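Local coordinates for protein esterase (uncultured bacterium FLS12, PDB 4RGY) that hydrolyses ester bonds as a low-temperature-active alkaline esterase of the alpha/beta-hydrolase clan, at residues D12-S17 against L93-F98; H50-D55 against R83-D88; L135-P140 against A193-M198; A145-S150 against K207-C212. All coordinates share one frame; numbering follows the deposited sequence.

Contact 1 opens near the N terminus, at the turn between strands 2-11 and 16-25, and closes at the start of helix 95-110. Contact 2 lies within that loop: its segments 50-55 and 83-88 follow strands 45-49 and 75-79. The two contacts touch, with Thr97 meeting Asp88, and both border the second subunit. Contacts 3 and 4 come later and cross each other, their segments alternating along the chain. Contact 3 joins helices 127-138 and 191-200. Contact 4 pairs strands 145-149 and 207-213, each the next element after one of those helices. Gly136 packs on Ala146 where they meet, and Trp96 links contact 1 to contact 3.

Contact 1. Residues D12-S17 against L93-F98; sequences DVLGLS and LQYWTF
Val13 and Leu14 belong to the beta-hairpin turn between strands 2-11 and 16-25, and they pack on the start of helix 95-110. The hairpin carries a G1 beta bulge, with Gly15 and Leu16 both facing Ser11. Leu14 is a fork over two rings. Its CD1 sits above the centre of the Phe98 ring, 3.9 Å from the centroid, a CH-pi contact. CD2 makes a second one over a face of Tyr95, nearer the rim, at 4.0 Å from that centroid. CD2 also meets Leu93 CB at 3.8 Å. With CG turned opposite the carbonyl carbon (chi1 -60°), both methyls reach the helix. Val13 adds CG1, which comes within 3.4 Å of Gln94 O and also touches Thr97 CG2. Water 1 bridges the backbones, donating a hydrogen bond to Val13 O and accepting one from Gln94 N, each at 2.8 Å. The polar ends of the helix residues look elsewhere: Tyr95 OH bonds to His82, and Thr97 OG1 to Asp88. A serine in place of Leu14 would probably leave the Phe98 and Tyr95 faces without their methyl partners. No direct hydrogen bond joins the segments, so cohesion here rests on apolar packing and one shared water.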
# COMPACT_ATOMS: atom_id res chain seq x y z
N ASP A 12 -18.03 10.88 -1.52
CA ASP A 12 -19.16 11.51 -2.19
C ASP A 12 -19.14 13.03 -2.02
O ASP A 12 -19.47 13.77 -2.94
CB ASP A 12 -20.47 10.92 -1.66
CG ASP A 12 -20.77 9.56 -2.25
OD1 ASP A 12 -20.88 9.46 -3.49
OD2 ASP A 12 -20.89 8.58 -1.47
N VAL A 13 -18.73 13.49 -0.84
CA VAL A 13 -18.67 14.92 -0.59
C VAL A 13 -17.64 15.61 -1.48
O VAL A 13 -17.90 16.68 -2.01
CB VAL A 13 -18.37 15.20 0.90
CG1 VAL A 13 -17.95 16.66 1.11
CG2 VAL A 13 -19.59 14.85 1.75
N LEU A 14 -16.47 14.98 -1.63
CA LEU A 14 -15.41 15.55 -2.46
C LEU A 14 -15.59 15.20 -3.93
O LEU A 14 -15.02 15.86 -4.80
CB LEU A 14 -14.04 15.06 -1.99
CG LEU A 14 -13.63 15.38 -0.55
CD1 LEU A 14 -12.27 14.76 -0.22
CD2 LEU A 14 -13.58 16.89 -0.37
N GLY A 15 -16.37 14.16 -4.21
CA GLY A 15 -16.49 13.65 -5.56
C GLY A 15 -15.13 13.10 -6.00
O GLY A 15 -14.68 13.36 -7.12
N LEU A 16 -14.47 12.36 -5.11
CA LEU A 16 -13.08 11.99 -5.36
C LEU A 16 -12.68 10.71 -4.65
O LEU A 16 -12.96 10.53 -3.46
CB LEU A 16 -12.16 13.13 -4.92
CG LEU A 16 -10.65 12.98 -5.17
CD1 LEU A 16 -10.35 12.90 -6.65
CD2 LEU A 16 -9.92 14.17 -4.55
N SER A 17 -11.99 9.85 -5.39
CA SER A 17 -11.33 8.67 -4.83
C SER A 17 -10.12 9.16 -4.05
O SER A 17 -9.29 9.92 -4.57
CB SER A 17 -10.86 7.75 -5.94
OG SER A 17 -11.96 7.14 -6.60
N LEU A 93 -12.87 22.12 -3.17
CA LEU A 93 -13.78 21.08 -2.72
C LEU A 93 -14.19 21.29 -1.27
O LEU A 93 -13.60 22.10 -0.54
CB LEU A 93 -13.14 19.70 -2.90
CG LEU A 93 -12.64 19.42 -4.32
CD1 LEU A 93 -11.98 18.04 -4.41
CD2 LEU A 93 -13.79 19.52 -5.32
N GLN A 94 -15.18 20.51 -0.86
CA GLN A 94 -15.80 20.69 0.44
C GLN A 94 -15.10 19.89 1.53
O GLN A 94 -15.66 18.94 2.08
CB GLN A 94 -17.29 20.33 0.36
CG GLN A 94 -18.07 21.21 -0.62
CD GLN A 94 -18.27 22.62 -0.11
OE1 GLN A 94 -17.48 23.53 -0.39
NE2 GLN A 94 -19.35 22.83 0.65
N TYR A 95 -13.88 20.31 1.86
CA TYR A 95 -13.06 19.55 2.81
C TYR A 95 -13.51 19.62 4.28
O TYR A 95 -13.22 18.72 5.05
CB TYR A 95 -11.60 19.94 2.69
CG TYR A 95 -10.94 19.48 1.40
CD1 TYR A 95 -10.38 18.22 1.29
CD2 TYR A 95 -10.87 20.34 0.31
CE1 TYR A 95 -9.77 17.82 0.11
CE2 TYR A 95 -10.26 19.95 -0.86
CZ TYR A 95 -9.71 18.70 -0.95
OH TYR A 95 -9.11 18.32 -2.13
N TRP A 96 -14.21 20.69 4.66
CA TRP A 96 -14.78 20.77 6.00
C TRP A 96 -15.96 19.82 6.16
O TRP A 96 -16.05 19.09 7.16
CB TRP A 96 -15.24 22.19 6.32
CG TRP A 96 -16.10 22.27 7.56
CD1 TRP A 96 -17.44 22.55 7.61
CD2 TRP A 96 -15.68 22.08 8.93
NE1 TRP A 96 -17.88 22.56 8.91
CE2 TRP A 96 -16.82 22.27 9.74
CE3 TRP A 96 -14.46 21.76 9.54
CZ2 TRP A 96 -16.78 22.16 11.13
CZ3 TRP A 96 -14.41 21.66 10.92
CH2 TRP A 96 -15.57 21.86 11.71
N THR A 97 -16.86 19.79 5.18
CA THR A 97 -17.97 18.86 5.25
C THR A 97 -17.42 17.42 5.21
O THR A 97 -17.93 16.53 5.89
CB THR A 97 -19.01 19.13 4.15
OG1 THR A 97 -19.58 20.42 4.38
CG2 THR A 97 -20.12 18.09 4.16
N PHE A 98 -16.36 17.21 4.44
CA PHE A 98 -15.70 15.92 4.41
C PHE A 98 -15.16 15.55 5.79
O PHE A 98 -15.48 14.48 6.33
CB PHE A 98 -14.57 15.94 3.37
CG PHE A 98 -13.70 14.71 3.40
CD1 PHE A 98 -14.21 13.47 3.02
CD2 PHE A 98 -12.37 14.80 3.80
CE1 PHE A 98 -13.40 12.34 3.04
CE2 PHE A 98 -11.56 13.68 3.81
CZ PHE A 98 -12.08 12.44 3.43
O HOH W 1 -16.55 18.96 -2.79

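Contact 2. Residues H50-D55 against R83-D88; sequences HGLSDD and RSFYTD
Arg83 crosses Leu52 at a slant, between loops that follow strands 45-49 and 75-79. From CB its chain leads to CG, 4.2 Å from Leu52 CD1. It bends at chi3 (58°), which brings the guanidinium over the same methyl: CZ lies 3.7 Å from Leu52 CD1, close to the centre of the group's face. At the guanidinium edge Ser53 CB lies near NH1, which bonds to Gly15 O of the second subunit; NH2 forms a salt bridge with Glu173. Tyr86 makes the polar link. Its OH donates to His50 O at 2.8 Å and also stands 3.8 Å above the centre of the His50 imidazole. Asp54 O lies over the opposite face, so the ring is sandwiched. In its own plane, His50 ND1 donates to Gly51 O at 2.8 Å, and NE2 bonds to Val81 N. An alanine at His50 would probably leave Gly51 O without its side-chain donor and Val81 N without its mate. The His-Gly pair after a strand is consistent with the oxyanion-hole region of related esterases. Gripped at both nitrogens and covered on both faces, the imidazole is fixed in rotation and helps hold the type II turn from Gly51 to Asp54.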
# COMPACT_ATOMS: atom_id res chain seq x y z
N HIS A 50 -3.15 15.77 9.45
CA HIS A 50 -1.85 16.15 8.90
C HIS A 50 -1.66 17.65 8.73
O HIS A 50 -2.60 18.43 8.87
CB HIS A 50 -1.57 15.43 7.57
CG HIS A 50 -2.47 15.83 6.43
ND1 HIS A 50 -2.44 17.09 5.85
CD2 HIS A 50 -3.42 15.13 5.76
CE1 HIS A 50 -3.33 17.14 4.87
NE2 HIS A 50 -3.94 15.97 4.80
N GLY A 51 -0.43 18.05 8.42
CA GLY A 51 -0.12 19.45 8.24
C GLY A 51 -0.13 19.93 6.79
O GLY A 51 -0.60 19.22 5.88
N LEU A 52 0.34 21.16 6.58
CA LEU A 52 0.33 21.75 5.25
C LEU A 52 1.37 21.10 4.35
O LEU A 52 2.55 21.11 4.67
CB LEU A 52 0.56 23.27 5.34
CG LEU A 52 0.66 24.03 4.02
CD1 LEU A 52 -0.63 23.91 3.24
CD2 LEU A 52 1.02 25.50 4.28
N SER A 53 0.90 20.57 3.23
CA SER A 53 1.66 19.80 2.23
C SER A 53 1.71 18.30 2.52
O SER A 53 2.21 17.54 1.69
CB SER A 53 3.08 20.34 1.95
OG SER A 53 4.02 19.92 2.94
N ASP A 54 1.19 17.87 3.67
CA ASP A 54 1.22 16.46 4.03
C ASP A 54 0.05 15.70 3.43
O ASP A 54 -0.92 16.29 2.93
CB ASP A 54 1.14 16.29 5.54
CG ASP A 54 2.33 16.86 6.28
OD1 ASP A 54 3.45 16.87 5.72
OD2 ASP A 54 2.16 17.27 7.45
N ASP A 55 0.14 14.37 3.50
CA ASP A 55 -0.99 13.50 3.20
C ASP A 55 -1.28 12.56 4.38
O ASP A 55 -0.77 12.78 5.50
CB ASP A 55 -0.78 12.72 1.89
CG ASP A 55 0.40 11.75 1.96
OD1 ASP A 55 0.94 11.52 3.05
OD2 ASP A 55 0.78 11.21 0.90
N ARG A 83 -4.37 20.62 0.36
CA ARG A 83 -3.96 21.91 0.91
C ARG A 83 -5.17 22.79 1.20
O ARG A 83 -5.25 23.94 0.78
CB ARG A 83 -2.98 22.62 -0.04
CG ARG A 83 -1.66 21.87 -0.26
CD ARG A 83 -0.79 22.56 -1.31
NE ARG A 83 -0.51 23.94 -0.92
CZ ARG A 83 0.57 24.32 -0.24
NH1 ARG A 83 1.49 23.43 0.11
NH2 ARG A 83 0.73 25.60 0.09
N SER A 84 -6.12 22.24 1.95
CA SER A 84 -7.44 22.86 2.12
C SER A 84 -7.66 23.59 3.43
O SER A 84 -8.67 24.27 3.59
CB SER A 84 -8.49 21.78 2.04
OG SER A 84 -8.38 20.91 3.15
N PHE A 85 -6.75 23.45 4.38
CA PHE A 85 -6.99 23.98 5.72
C PHE A 85 -8.32 23.50 6.31
O PHE A 85 -8.94 24.21 7.10
CB PHE A 85 -6.88 25.52 5.73
CG PHE A 85 -5.54 26.01 6.20
CD1 PHE A 85 -4.46 26.06 5.33
CD2 PHE A 85 -5.35 26.37 7.53
CE1 PHE A 85 -3.22 26.47 5.77
CE2 PHE A 85 -4.11 26.79 7.97
CZ PHE A 85 -3.05 26.85 7.09
N TYR A 86 -8.74 22.28 5.97
CA TYR A 86 -9.94 21.70 6.60
C TYR A 86 -11.15 22.62 6.41
O TYR A 86 -11.98 22.78 7.30
CB TYR A 86 -9.65 21.39 8.09
CG TYR A 86 -8.49 20.42 8.20
CD1 TYR A 86 -8.69 19.05 8.16
CD2 TYR A 86 -7.18 20.89 8.29
CE1 TYR A 86 -7.63 18.16 8.22
CE2 TYR A 86 -6.11 20.01 8.36
CZ TYR A 86 -6.34 18.64 8.31
OH TYR A 86 -5.31 17.74 8.34
N THR A 87 -11.24 23.20 5.22
CA THR A 87 -12.24 24.22 4.91
C THR A 87 -13.09 23.82 3.70
O THR A 87 -12.59 23.20 2.76
CB THR A 87 -11.53 25.56 4.63
OG1 THR A 87 -10.77 25.93 5.79
CG2 THR A 87 -12.52 26.69 4.32
N ASP A 88 -14.38 24.15 3.73
CA ASP A 88 -15.19 24.08 2.53
C ASP A 88 -14.76 25.25 1.67
O ASP A 88 -15.16 26.40 1.90
CB ASP A 88 -16.69 24.12 2.85
CG ASP A 88 -17.21 22.78 3.35
OD1 ASP A 88 -16.50 21.76 3.23
OD2 ASP A 88 -18.35 22.73 3.86

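Contact 3. Residues L135-P140 against A193-M198; sequences LGMRHP and ALAERM
Met137 and Leu194 bring the C-terminal end of helix 127-138 to helix 191-200, with their CA atoms 6.1 Å apart. This is helix-helix packing in an alpha/beta-hydrolase fold, and helix 127-138 follows the probable nucleophile elbow. Met137 fills the middle. Its SD lies 3.8 Å from Ala195 N, and the bend at chi3 (-75°) turns CE back onto Leu194 CB. Met198 comes in crosswise: its SD meets Met137 CG at 4.1 Å. CG of Met198 stands opposite its backbone N (chi1 -171°), and the bent chain carries CE to within 3.8 Å of Met137 O. The same methyl passes Pro140 CB. On the outer side, the aliphatic part of Arg138 lies against Leu194, with Arg138 CD 3.7 Å from Leu194 CD2. That leucine methyl also sits over the centre of the Arg197 guanidinium, so it touches both arginine chains. Arg138 NE and Arg197 NH1 are 4.8 Å apart, like charges not in contact, and Arg138 has a long, weak ion pair with Asp188. Ala195 faces helix 219-232 as well. Water 2 lies at the edge of the Arg197 guanidinium, accepting from NH1 at 3.2 Å and donating to Met137 O at 3.0 Å.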
# COMPACT_ATOMS: atom_id res chain seq x y z
N LEU A 135 -12.74 21.70 14.70
CA LEU A 135 -13.67 20.61 14.98
C LEU A 135 -14.15 20.64 16.43
O LEU A 135 -15.36 20.54 16.68
CB LEU A 135 -13.01 19.26 14.68
CG LEU A 135 -12.97 18.92 13.19
CD1 LEU A 135 -11.97 17.81 12.95
CD2 LEU A 135 -14.34 18.52 12.65
N GLY A 136 -13.23 20.81 17.37
CA GLY A 136 -13.59 20.78 18.78
C GLY A 136 -14.49 21.94 19.17
O GLY A 136 -15.38 21.78 20.02
N MET A 137 -14.29 23.10 18.55
CA MET A 137 -15.04 24.29 18.93
C MET A 137 -16.31 24.52 18.10
O MET A 137 -17.23 25.23 18.53
CB MET A 137 -14.14 25.53 18.94
CG MET A 137 -13.04 25.43 20.00
SD MET A 137 -12.24 27.02 20.31
CE MET A 137 -11.23 27.19 18.86
N ARG A 138 -16.37 23.92 16.91
CA ARG A 138 -17.59 23.97 16.10
C ARG A 138 -18.52 22.83 16.50
O ARG A 138 -19.75 22.98 16.47
CB ARG A 138 -17.28 23.90 14.60
CG ARG A 138 -16.61 25.14 14.04
CD ARG A 138 -17.61 26.25 13.70
NE ARG A 138 -18.44 25.86 12.56
CZ ARG A 138 -18.09 26.03 11.29
NH1 ARG A 138 -16.93 26.63 10.99
NH2 ARG A 138 -18.89 25.62 10.31
N HIS A 139 -17.94 21.70 16.88
CA HIS A 139 -18.73 20.54 17.28
C HIS A 139 -18.31 19.99 18.63
O HIS A 139 -17.91 18.83 18.73
CB HIS A 139 -18.63 19.46 16.20
CG HIS A 139 -19.27 19.85 14.91
ND1 HIS A 139 -20.64 19.98 14.76
CD2 HIS A 139 -18.74 20.15 13.70
CE1 HIS A 139 -20.92 20.34 13.52
NE2 HIS A 139 -19.78 20.45 12.86
N PRO A 140 -18.44 20.80 19.69
CA PRO A 140 -18.01 20.35 21.02
C PRO A 140 -18.83 19.16 21.51
O PRO A 140 -18.40 18.45 22.41
CB PRO A 140 -18.25 21.58 21.90
CG PRO A 140 -19.31 22.33 21.20
CD PRO A 140 -19.04 22.14 19.74
N ALA A 193 -12.67 33.81 17.32
CA ALA A 193 -14.11 33.99 17.47
C ALA A 193 -14.77 32.74 18.05
O ALA A 193 -15.65 32.82 18.91
CB ALA A 193 -14.75 34.36 16.12
N LEU A 194 -14.36 31.57 17.56
CA LEU A 194 -14.92 30.33 18.07
C LEU A 194 -14.63 30.17 19.57
O LEU A 194 -15.49 29.70 20.32
CB LEU A 194 -14.38 29.12 17.29
CG LEU A 194 -14.73 29.10 15.78
CD1 LEU A 194 -14.15 27.86 15.14
CD2 LEU A 194 -16.24 29.17 15.53
N ALA A 195 -13.44 30.58 20.00
CA ALA A 195 -13.08 30.54 21.41
C ALA A 195 -14.00 31.44 22.23
O ALA A 195 -14.41 31.08 23.33
CB ALA A 195 -11.62 30.91 21.60
N GLU A 196 -14.35 32.61 21.70
CA GLU A 196 -15.31 33.48 22.39
C GLU A 196 -16.67 32.81 22.57
O GLU A 196 -17.33 32.97 23.61
CB GLU A 196 -15.46 34.83 21.67
CG GLU A 196 -14.19 35.67 21.69
CD GLU A 196 -14.44 37.13 21.39
OE1 GLU A 196 -15.31 37.74 22.04
OE2 GLU A 196 -13.76 37.67 20.49
N ARG A 197 -17.11 32.06 21.57
CA ARG A 197 -18.35 31.30 21.71
C ARG A 197 -18.23 30.29 22.85
O ARG A 197 -19.12 30.19 23.70
CB ARG A 197 -18.69 30.53 20.44
CG ARG A 197 -18.73 31.34 19.17
CD ARG A 197 -19.07 30.39 18.03
NE ARG A 197 -19.11 31.07 16.74
CZ ARG A 197 -19.53 30.50 15.61
NH1 ARG A 197 -19.94 29.24 15.60
NH2 ARG A 197 -19.52 31.21 14.49
N MET A 198 -17.13 29.55 22.85
CA MET A 198 -16.95 28.50 23.84
C MET A 198 -16.89 29.03 25.27
O MET A 198 -17.38 28.39 26.20
CB MET A 198 -15.68 27.70 23.54
CG MET A 198 -15.54 26.46 24.39
SD MET A 198 -15.40 25.00 23.36
CE MET A 198 -16.78 25.35 22.26
O HOH W 2 -19.64 26.86 17.65

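Contact 4. Residues A145-S150 against K207-C212; sequences AAASLS and KLYQCC
Tyr209 is the flat side chain here, and its ring stands beside strand 145-149. Ser148 O lies at the ring edge, 3.9 Å from Tyr209 CD1, while Ala147 CB approaches obliquely. Beyond the pair, the Trp260 ring meets it with planes at about 60°, and Tyr209 OH bonds to Glu239. CG of Tyr209 points opposite its backbone N (chi1 177°), which places the ring beside Ser148 O. Tyr209 CB rests on Ala147 CB at 3.7 Å. The strands are parallel, 6° apart, and five backbone hydrogen bonds join them. Ala146 N donates to Lys207 O at 2.9 Å, and Tyr209 N answers to Ala146 O at 3.0 Å. Ser148 N, Cys211 N and Ser150 N repeat the alternation with Tyr209 O, Ser148 O and Cys211 O. CA-H...O contacts lie between, such as Ala147 CA to Tyr209 O at 3.4 Å. Water 3 lies 2.8 Å from Ser148 OG and also near Cys211 O. On the Tyr209 face, Cys211 SG packs on Leu149 CG at 4.0 Å. Ser150, at the C-terminal end, touches Asp216 of the probable catalytic triad, and its OG bonds to Trp250. These are neighbouring strands toward one side of the mixed sheet, between strands 120-125 and 236-241. Helix 247-260 covers the face bearing Tyr209 and Cys211, and helix 219-232 packs on Gln210 of the other face.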
# COMPACT_ATOMS: atom_id res chain seq x y z
N ALA A 145 -12.18 15.70 23.35
CA ALA A 145 -10.89 16.38 23.44
C ALA A 145 -10.40 16.77 22.05
O ALA A 145 -10.65 16.06 21.07
CB ALA A 145 -9.86 15.50 24.12
N ALA A 146 -9.72 17.91 21.98
CA ALA A 146 -9.14 18.44 20.74
C ALA A 146 -7.78 19.03 21.07
O ALA A 146 -7.64 19.78 22.05
CB ALA A 146 -10.05 19.50 20.11
N ALA A 147 -6.77 18.71 20.26
CA ALA A 147 -5.39 19.10 20.55
C ALA A 147 -4.70 19.67 19.33
O ALA A 147 -4.78 19.08 18.23
CB ALA A 147 -4.61 17.90 21.06
N SER A 148 -4.02 20.80 19.51
CA SER A 148 -3.23 21.41 18.45
C SER A 148 -1.74 21.38 18.75
O SER A 148 -1.31 21.80 19.83
CB SER A 148 -3.68 22.85 18.22
OG SER A 148 -2.79 23.54 17.36
N LEU A 149 -0.96 20.89 17.79
CA LEU A 149 0.50 20.86 17.91
C LEU A 149 1.09 21.80 16.88
O LEU A 149 0.91 21.60 15.67
CB LEU A 149 1.04 19.44 17.69
CG LEU A 149 0.61 18.35 18.68
CD1 LEU A 149 -0.78 17.82 18.33
CD2 LEU A 149 1.61 17.21 18.68
N SER A 150 1.76 22.85 17.34
CA SER A 150 2.36 23.85 16.45
C SER A 150 1.35 24.31 15.41
O SER A 150 1.63 24.30 14.20
CB SER A 150 3.60 23.26 15.77
OG SER A 150 4.45 22.65 16.73
N LYS A 207 -11.97 18.77 26.38
CA LYS A 207 -10.64 19.02 26.91
C LYS A 207 -9.84 19.63 25.76
O LYS A 207 -9.96 19.17 24.61
CB LYS A 207 -10.01 17.70 27.36
CG LYS A 207 -9.12 17.83 28.59
CD LYS A 207 -8.49 16.49 28.96
CE LYS A 207 -7.64 16.64 30.21
NZ LYS A 207 -6.94 15.38 30.56
N LEU A 208 -9.05 20.67 26.03
CA LEU A 208 -8.36 21.40 24.97
C LEU A 208 -6.87 21.49 25.24
O LEU A 208 -6.46 21.79 26.36
CB LEU A 208 -8.95 22.81 24.81
CG LEU A 208 -10.41 22.81 24.36
CD1 LEU A 208 -11.06 24.16 24.62
CD2 LEU A 208 -10.56 22.44 22.88
N TYR A 209 -6.07 21.24 24.21
CA TYR A 209 -4.62 21.20 24.34
C TYR A 209 -4.00 22.04 23.24
O TYR A 209 -4.43 21.99 22.08
CB TYR A 209 -4.12 19.74 24.25
CG TYR A 209 -2.61 19.57 24.30
CD1 TYR A 209 -1.83 19.79 23.18
CD2 TYR A 209 -1.97 19.16 25.47
CE1 TYR A 209 -0.45 19.64 23.22
CE2 TYR A 209 -0.59 19.00 25.52
CZ TYR A 209 0.16 19.25 24.39
OH TYR A 209 1.53 19.10 24.42
N GLN A 210 -2.96 22.77 23.60
CA GLN A 210 -2.19 23.54 22.64
C GLN A 210 -0.72 23.48 22.99
O GLN A 210 -0.34 23.74 24.13
CB GLN A 210 -2.63 25.01 22.67
CG GLN A 210 -1.78 25.92 21.80
CD GLN A 210 -2.04 27.41 22.03
OE1 GLN A 210 -2.73 27.81 22.97
NE2 GLN A 210 -1.47 28.23 21.17
N CYS A 211 0.13 23.14 22.02
CA CYS A 211 1.57 23.28 22.23
C CYS A 211 2.26 23.90 21.02
O CYS A 211 1.72 23.90 19.92
CB CYS A 211 2.22 21.94 22.60
SG CYS A 211 2.47 20.78 21.21
N CYS A 212 3.47 24.40 21.22
CA CYS A 212 4.28 24.90 20.11
C CYS A 212 5.75 24.97 20.50
O CYS A 212 6.09 25.28 21.65
CB CYS A 212 3.79 26.29 19.68
SG CYS A 212 4.48 26.84 18.10
O HOH W 3 -0.67 24.73 18.68